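Local coordinates for lipopolysaccharide export system protein LptH (Pseudomonas aeruginosa, PDB 4UU4) that binds lipopolysaccharide and is required to carry it across the periplasm from the inner to the outer membrane, at residues Ile109-Phe112 / Arg117-Leu120. Sequence-based numbering, arbitrary orientation.
Sequences IQYF and RVVL
Ile109 and Leu120 lie side by side on the face of the sheet that looks into the jellyroll, Ile109 CD1 resting 3.6 Å from Leu120 CD2. They illustrate how an antiparallel hairpin divides a greasy interior from a mixed outer surface. With CG1 anti to the carbonyl carbon (chi1 -64°), Ile109 sends its long branch to Leu120 and turns CG2 to Val118 CG1, 3.7 Å away. The other methyl of Val118, CG2, meets Tyr111 CD1 at 3.6 Å, approaching the ring obliquely. All four side chains are buried; Tyr91 and Leu64 of the facing sheet pack against Ile109, Val118 and Tyr111.

The other face is more open to solvent, although Val119 itself is buried. Val119 CG1 sits beside the Gln110 side chain and near the edge of the Phe112 ring, 3.5 Å from CE2, but Gln110, Phe112 and Arg117 are partly exposed. Of the Arg117 side chain, CB alone comes near Phe112, 4.1 Å from Phe112 CB; its bent chain then leads away towards Asp141, with which it forms a weak, long ion pair.

Two hydrogen-bonded pairs join the backbones. Gln110 N gives Val119 O a fairly straight bond (2.9 Å, 166° at the hydrogen) and Gln110 O accepts Val119 N in return, while Phe112 and Arg117 exchange a second pair nearer the turn. Flanked by strands 81-85 and 137-141, this is a central beta hairpin of the jellyroll characteristic of the LptA family.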
# COMPACT_ATOMS: atom_id res chain seq x y z
N ILE A 109 -5.49 -0.51 1.03
CA ILE A 109 -4.13 -0.93 0.67
C ILE A 109 -3.53 -1.80 1.77
O ILE A 109 -3.54 -1.42 2.93
CB ILE A 109 -3.20 0.28 0.43
CG1 ILE A 109 -3.68 1.10 -0.77
CG2 ILE A 109 -1.77 -0.19 0.20
CD1 ILE A 109 -2.80 2.31 -1.05
N GLN A 110 -3.01 -2.96 1.42
CA GLN A 110 -2.31 -3.78 2.40
C GLN A 110 -0.84 -3.88 2.05
O GLN A 110 -0.49 -4.25 0.93
CB GLN A 110 -2.92 -5.18 2.46
CG GLN A 110 -4.40 -5.19 2.70
CD GLN A 110 -4.99 -6.57 2.53
OE1 GLN A 110 -5.23 -7.02 1.40
NE2 GLN A 110 -5.22 -7.26 3.64
N TYR A 111 0.02 -3.56 3.01
CA TYR A 111 1.46 -3.68 2.81
C TYR A 111 1.98 -4.86 3.60
O TYR A 111 2.26 -4.76 4.80
CB TYR A 111 2.17 -2.37 3.19
CG TYR A 111 3.69 -2.44 3.10
CD1 TYR A 111 4.32 -3.14 2.09
CD2 TYR A 111 4.48 -1.79 4.04
CE1 TYR A 111 5.70 -3.20 2.01
CE2 TYR A 111 5.86 -1.84 3.97
CZ TYR A 111 6.46 -2.54 2.95
OH TYR A 111 7.84 -2.59 2.90
N PHE A 112 2.08 -6.00 2.92
CA PHE A 112 2.58 -7.23 3.51
C PHE A 112 4.11 -7.17 3.58
O PHE A 112 4.80 -7.71 2.72
CB PHE A 112 2.13 -8.44 2.69
CG PHE A 112 0.65 -8.73 2.80
CD1 PHE A 112 0.16 -9.53 3.82
CD2 PHE A 112 -0.24 -8.20 1.88
CE1 PHE A 112 -1.20 -9.79 3.93
CE2 PHE A 112 -1.60 -8.46 1.98
CZ PHE A 112 -2.08 -9.26 3.00
N ARG A 117 4.91 -7.32 -0.46
CA ARG A 117 3.73 -7.28 -1.31
C ARG A 117 2.75 -6.19 -0.91
O ARG A 117 2.37 -6.08 0.26
CB ARG A 117 3.03 -8.64 -1.31
CG ARG A 117 3.01 -9.31 -2.68
CD ARG A 117 2.87 -10.82 -2.56
NE ARG A 117 3.54 -11.51 -3.66
CZ ARG A 117 4.85 -11.77 -3.69
NH1 ARG A 117 5.62 -11.39 -2.69
NH2 ARG A 117 5.38 -12.41 -4.73
N VAL A 118 2.34 -5.39 -1.88
CA VAL A 118 1.37 -4.33 -1.64
C VAL A 118 0.13 -4.55 -2.49
O VAL A 118 0.17 -4.38 -3.70
CB VAL A 118 1.95 -2.95 -1.96
CG1 VAL A 118 1.01 -1.86 -1.49
CG2 VAL A 118 3.31 -2.77 -1.31
N VAL A 119 -0.98 -4.92 -1.85
CA VAL A 119 -2.22 -5.14 -2.59
C VAL A 119 -3.22 -3.99 -2.45
O VAL A 119 -3.63 -3.62 -1.35
CB VAL A 119 -2.87 -6.51 -2.26
CG1 VAL A 119 -2.88 -6.74 -0.76
CG2 VAL A 119 -4.28 -6.59 -2.83
N LEU A 120 -3.58 -3.43 -3.60
CA LEU A 120 -4.53 -2.33 -3.69
C LEU A 120 -5.87 -2.87 -4.15
O LEU A 120 -5.96 -3.54 -5.18
CB LEU A 120 -4.02 -1.30 -4.70
CG LEU A 120 -2.55 -0.89 -4.54
CD1 LEU A 120 -1.77 -1.14 -5.82
CD2 LEU A 120 -2.43 0.56 -4.13